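Local coordinates for BIFUNCTIONAL PROTEIN Proline utilization A (PutA) (Corynebacterium freiburgense, PDB 5UX5), which catalyses the two-step oxidation of proline to glutamate, combining an FAD-dependent proline dehydrogenase and an NAD-dependent aldehyde dehydrogenase in a single chain, at residues L157-L162 / V737-D742; L171-E176 / A405-V410. All coordinates share one frame; numbering follows the deposited sequence.

Contact 1 (L157-L162 / V737-D742)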
loop_
_atom_site.group_PDB
_atom_site.type_symbol
_atom_site.label_atom_id
_atom_site.label_comp_id
_atom_site.label_asym_id
_atom_site.label_seq_id
_atom_site.Cartn_x
_atom_site.Cartn_y
_atom_site.Cartn_z
ATOM N N LEU A 157 -24.227 12.361 5.294
ATOM C CA LEU A 157 -22.983 12.389 4.539
ATOM C C LEU A 157 -22.070 13.500 5.055
ATOM O O LEU A 157 -22.480 14.364 5.835
ATOM C CB LEU A 157 -23.273 12.578 3.049
ATOM C CG LEU A 157 -24.247 11.564 2.432
ATOM C CD1 LEU A 157 -24.571 11.922 0.969
ATOM C CD2 LEU A 157 -23.753 10.127 2.561
ATOM N N GLY A 158 -20.818 13.496 4.608
ATOM C CA GLY A 158 -19.959 14.605 4.985
ATOM C C GLY A 158 -18.493 14.324 4.727
ATOM O O GLY A 158 -18.145 13.480 3.908
ATOM N N GLU A 159 -17.655 15.099 5.424
ATOM C CA GLU A 159 -16.197 15.040 5.306
ATOM C C GLU A 159 -15.693 13.617 5.529
ATOM O O GLU A 159 -16.239 12.866 6.342
ATOM C CB GLU A 159 -15.563 16.002 6.333
ATOM C CG GLU A 159 -14.301 16.784 5.911
ATOM C CD GLU A 159 -13.862 17.823 6.963
ATOM O OE1 GLU A 159 -14.172 17.669 8.172
ATOM O OE2 GLU A 159 -13.205 18.814 6.584
ATOM N N ALA A 160 -14.627 13.252 4.820
ATOM C CA ALA A 160 -14.062 11.915 4.969
ATOM C C ALA A 160 -13.728 11.656 6.428
ATOM O O ALA A 160 -13.197 12.527 7.122
ATOM C CB ALA A 160 -12.801 11.754 4.124
ATOM N N VAL A 161 -14.072 10.464 6.906
ATOM C CA VAL A 161 -13.888 10.119 8.315
ATOM C C VAL A 161 -12.489 9.521 8.452
ATOM O O VAL A 161 -12.299 8.304 8.443
ATOM C CB VAL A 161 -14.979 9.190 8.834
ATOM C CG1 VAL A 161 -14.815 8.989 10.333
ATOM C CG2 VAL A 161 -16.345 9.753 8.520
ATOM N N LEU A 162 -11.500 10.407 8.613
ATOM C CA LEU A 162 -10.106 10.038 8.812
ATOM C C LEU A 162 -9.661 10.078 10.268
ATOM O O LEU A 162 -8.641 9.467 10.596
ATOM C CB LEU A 162 -9.207 10.947 7.969
ATOM C CG LEU A 162 -9.624 10.846 6.492
ATOM C CD1 LEU A 162 -8.849 11.767 5.565
ATOM C CD2 LEU A 162 -9.509 9.426 6.012
ATOM N N VAL A 737 -4.847 24.774 0.690
ATOM C CA VAL A 737 -5.317 23.426 0.409
ATOM C C VAL A 737 -6.579 23.077 1.205
ATOM O O VAL A 737 -6.916 21.904 1.352
ATOM C CB VAL A 737 -4.195 22.397 0.633
ATOM C CG1 VAL A 737 -3.170 22.498 -0.475
ATOM C CG2 VAL A 737 -3.513 22.647 1.962
ATOM N N GLY A 738 -7.309 24.074 1.676
ATOM C CA GLY A 738 -8.638 23.827 2.235
ATOM C C GLY A 738 -8.685 22.865 3.411
ATOM O O GLY A 738 -8.086 23.086 4.471
ATOM N N ARG A 739 -9.466 21.806 3.270
ATOM C CA ARG A 739 -9.699 20.955 4.429
ATOM C C ARG A 739 -8.473 20.136 4.833
ATOM O O ARG A 739 -8.499 19.519 5.907
ATOM C CB ARG A 739 -10.890 20.041 4.146
ATOM C CG ARG A 739 -12.010 20.746 3.381
ATOM C CD ARG A 739 -13.288 19.915 3.374
ATOM N NE ARG A 739 -13.015 18.495 3.158
ATOM C CZ ARG A 739 -12.759 17.968 1.967
ATOM N NH1 ARG A 739 -12.736 18.738 0.889
ATOM N NH2 ARG A 739 -12.534 16.676 1.842
ATOM N N PHE A 740 -7.398 20.168 4.031
ATOM C CA PHE A 740 -6.251 19.284 4.226
ATOM C C PHE A 740 -5.727 19.319 5.655
ATOM O O PHE A 740 -5.611 18.283 6.313
ATOM C CB PHE A 740 -5.115 19.650 3.253
ATOM C CG PHE A 740 -3.887 18.794 3.431
ATOM C CD1 PHE A 740 -3.778 17.572 2.767
ATOM C CD2 PHE A 740 -2.868 19.177 4.280
ATOM C CE1 PHE A 740 -2.683 16.753 2.946
ATOM C CE2 PHE A 740 -1.768 18.357 4.468
ATOM C CZ PHE A 740 -1.679 17.137 3.794
ATOM N N THR A 741 -5.360 20.508 6.138
ATOM C CA THR A 741 -4.651 20.574 7.410
ATOM C C THR A 741 -5.539 20.128 8.567
ATOM O O THR A 741 -5.100 19.345 9.422
ATOM C CB THR A 741 -4.120 21.980 7.656
ATOM O OG1 THR A 741 -3.609 22.525 6.428
ATOM C CG2 THR A 741 -3.006 21.908 8.698
ATOM N N ASP A 742 -6.791 20.600 8.608
ATOM C CA ASP A 742 -7.707 20.136 9.644
ATOM C C ASP A 742 -7.783 18.612 9.649
ATOM O O ASP A 742 -7.654 17.976 10.704
ATOM C CB ASP A 742 -9.106 20.711 9.435
ATOM C CG ASP A 742 -9.252 22.145 9.889
ATOM O OD1 ASP A 742 -8.508 22.629 10.793
ATOM O OD2 ASP A 742 -10.175 22.782 9.335
#

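Contact 2 (L171-E176 / A405-V410)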
loop_
_atom_site.group_PDB
_atom_site.type_symbol
_atom_site.label_atom_id
_atom_site.label_comp_id
_atom_site.label_asym_id
_atom_site.label_seq_id
_atom_site.Cartn_x
_atom_site.Cartn_y
_atom_site.Cartn_z
ATOM N N LEU A 171 -21.591 10.571 14.315
ATOM C CA LEU A 171 -22.383 9.908 15.342
ATOM C C LEU A 171 -23.280 10.900 16.075
ATOM O O LEU A 171 -24.500 10.720 16.136
ATOM C CB LEU A 171 -21.463 9.199 16.327
ATOM C CG LEU A 171 -22.152 8.542 17.526
ATOM C CD1 LEU A 171 -23.124 7.475 17.063
ATOM C CD2 LEU A 171 -21.166 7.975 18.528
ATOM N N THR A 172 -22.705 11.967 16.618
ATOM C CA THR A 172 -23.524 12.868 17.417
ATOM C C THR A 172 -24.594 13.521 16.557
ATOM O O THR A 172 -25.724 13.751 17.020
ATOM C CB THR A 172 -22.670 13.953 18.096
ATOM O OG1 THR A 172 -21.971 14.691 17.100
ATOM C CG2 THR A 172 -21.672 13.380 19.109
ATOM N N ARG A 173 -24.262 13.816 15.297
ATOM C CA ARG A 173 -25.231 14.461 14.418
ATOM C C ARG A 173 -26.332 13.497 13.982
ATOM O O ARG A 173 -27.484 13.921 13.788
ATOM C CB ARG A 173 -24.512 15.041 13.202
ATOM C CG ARG A 173 -23.609 16.205 13.510
ATOM C CD ARG A 173 -22.911 16.750 12.271
ATOM N NE ARG A 173 -22.033 17.859 12.653
ATOM C CZ ARG A 173 -20.973 18.264 11.967
ATOM N NH1 ARG A 173 -20.634 17.653 10.839
ATOM N NH2 ARG A 173 -20.241 19.273 12.423
ATOM N N THR A 174 -25.997 12.207 13.818
ATOM C CA THR A 174 -27.016 11.189 13.576
ATOM C C THR A 174 -27.904 11.019 14.795
ATOM O O THR A 174 -29.124 10.861 14.672
ATOM C CB THR A 174 -26.364 9.866 13.212
ATOM O OG1 THR A 174 -25.728 9.988 11.937
ATOM C CG2 THR A 174 -27.422 8.743 13.146
ATOM N N MET A 175 -27.300 11.075 15.982
ATOM C CA MET A 175 -28.067 11.054 17.219
ATOM C C MET A 175 -29.058 12.201 17.262
ATOM O O MET A 175 -30.200 12.020 17.698
ATOM C CB MET A 175 -27.136 11.135 18.427
ATOM C CG MET A 175 -26.332 9.878 18.682
ATOM S SD MET A 175 -25.178 10.058 20.055
ATOM C CE MET A 175 -26.243 10.257 21.469
ATOM N N GLU A 176 -28.661 13.383 16.782
ATOM C CA GLU A 176 -29.586 14.518 16.802
ATOM C C GLU A 176 -30.795 14.282 15.899
ATOM O O GLU A 176 -31.919 14.645 16.262
ATOM C CB GLU A 176 -28.863 15.805 16.407
ATOM C CG GLU A 176 -27.851 16.296 17.443
ATOM C CD GLU A 176 -28.441 16.496 18.842
ATOM O OE1 GLU A 176 -29.615 16.936 18.965
ATOM O OE2 GLU A 176 -27.706 16.210 19.820
ATOM N N ALA A 405 -23.914 21.778 6.779
ATOM C CA ALA A 405 -23.861 22.822 5.749
ATOM C C ALA A 405 -22.507 22.902 5.047
ATOM O O ALA A 405 -22.439 22.940 3.813
ATOM C CB ALA A 405 -24.223 24.174 6.363
ATOM N N GLU A 406 -21.412 22.939 5.816
ATOM C CA GLU A 406 -20.091 23.086 5.198
ATOM C C GLU A 406 -19.739 21.890 4.331
ATOM O O GLU A 406 -18.942 22.010 3.394
ATOM C CB GLU A 406 -19.006 23.263 6.259
ATOM C CG GLU A 406 -19.530 23.483 7.658
ATOM C CD GLU A 406 -18.632 22.866 8.709
ATOM O OE1 GLU A 406 -18.009 21.818 8.415
ATOM O OE2 GLU A 406 -18.540 23.434 9.819
ATOM N N ASP A 407 -20.299 20.732 4.630
ATOM C CA ASP A 407 -19.896 19.520 3.947
ATOM C C ASP A 407 -20.687 19.283 2.667
ATOM O O ASP A 407 -20.568 18.212 2.068
ATOM C CB ASP A 407 -20.014 18.329 4.902
ATOM C CG ASP A 407 -19.175 18.510 6.169
ATOM O OD1 ASP A 407 -18.300 19.411 6.200
ATOM O OD2 ASP A 407 -19.381 17.741 7.134
ATOM N N PHE A 408 -21.446 20.280 2.211
ATOM C CA PHE A 408 -22.376 20.076 1.106
ATOM C C PHE A 408 -21.665 19.621 -0.173
ATOM O O PHE A 408 -21.900 18.511 -0.665
ATOM C CB PHE A 408 -23.164 21.355 0.868
ATOM C CG PHE A 408 -24.164 21.235 -0.224
ATOM C CD1 PHE A 408 -25.457 20.804 0.051
ATOM C CD2 PHE A 408 -23.815 21.544 -1.534
ATOM C CE1 PHE A 408 -26.387 20.690 -0.958
ATOM C CE2 PHE A 408 -24.737 21.433 -2.554
ATOM C CZ PHE A 408 -26.031 21.004 -2.268
ATOM N N ASP A 409 -20.808 20.481 -0.743
ATOM C CA ASP A 409 -20.148 20.138 -2.006
ATOM C C ASP A 409 -19.330 18.851 -1.881
ATOM O O ASP A 409 -19.248 18.069 -2.840
ATOM C CB ASP A 409 -19.276 21.310 -2.483
ATOM N N VAL A 410 -18.753 18.593 -0.702
ATOM C CA VAL A 410 -18.053 17.329 -0.473
ATOM C C VAL A 410 -19.014 16.158 -0.649
ATOM O O VAL A 410 -18.714 15.179 -1.345
ATOM C CB VAL A 410 -17.408 17.307 0.928
ATOM C CG1 VAL A 410 -16.105 16.501 0.909
ATOM C CG2 VAL A 410 -17.205 18.732 1.486
#

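Contact 1 (L157-L162 / V737-D742)
Differing chain shapes bring E159 and R739 together: the glutamate runs extended beyond CG (chi2 174°), carrying its carboxylate out from the 157-162 loop, while the arginine kinks at chi3 (-41°). The side chains run alongside in opposite senses and overlap, with OE2 of E159 against the flank of the arginine: it is 3.4 Å from CD of R739 and also 3.4 Å from NE of R739. The second of these is a salt bridge, made at the edge of the guanidinium, near its plane; the carboxylate and guanidinium planes are 40° apart. CG of E159 adds packing, 3.5 Å from NE of R739. The far end of the arginine is engaged too, since NH2 of R739 forms a salt bridge with OD2 of D707, giving the guanidinium two acidic partners. On the glutamate side, E166 and D742 bring further negative charge nearby, which the arginine would tend to offset. R739 sits in a type II' turn from V737 to F740, with G738 at its positive-phi corner, and the turn leads into helix 740-750. NE2 of Q743 in that helix hydrogen-bonds to O of A160 beside the salt bridge. The result is a polar surface contact between domains, joining a strand-to-helix loop of the proline dehydrogenase barrel to the aldehyde dehydrogenase part.

Contact 2 (L171-E176 / A405-V410)
The guanidinium of R173 takes D407 at its edge: OD2 of the aspartate lies near the guanidinium plane, and nothing from 405-410 is stacked on either face. The carboxylate plane is turned 52° from that of the guanidinium, so the two groups do not face each other squarely as a two-pronged pair would. This long salt bridge lies within the proline dehydrogenase (beta/alpha)8 barrel. R173 belongs to helix 164-178, which follows strand 151-157, while D407 lies in the link between strand 396-403 and helix 408-421. The two strands pair in parallel, which puts these connections side by side. As in other proline dehydrogenases, helix 408-421 probably lies over the end of the barrel rather than alongside its own strand. The backbones stay well apart, the nearest CA atoms being those of R173 and A405 at 12.1 Å; the arginine covers most of the gap to the aspartate, and D407 points its CB toward the helix to meet it. The arginine chain is fully extended from CG to NE (chi2 180°), passing L156 and H404 on the way. E406 adds a second acid, its OE2 5.2 Å from NH2 of R173, too far to touch but probably attractive. D407 is at the N-cap position of helix 408-421, but its side chain makes no capping bond. Across this contact its OD2 is the atom nearest R173, standing 3.9 Å from NH1 of R173.

How the contacts relate
The centres of the two contacts lie about 12 Å apart, on the same side of the chain's centre. Along the sequence 157-162 comes first, then 171-176, 405-410 and finally 737-742, so both halves of contact 2 fall between those of contact 1. Strand 151-157 runs into the loop of contact 1, and the helix after it carries one half of contact 2. The contacts also touch directly: CA of G158 packs 3.7 Å from CB of D407, and NH2 of R739 lies 3.7 Å from CG1 of V410. Contact 2 lies wholly within the barrel, while contact 1 reaches from the same region to the aldehyde dehydrogenase part.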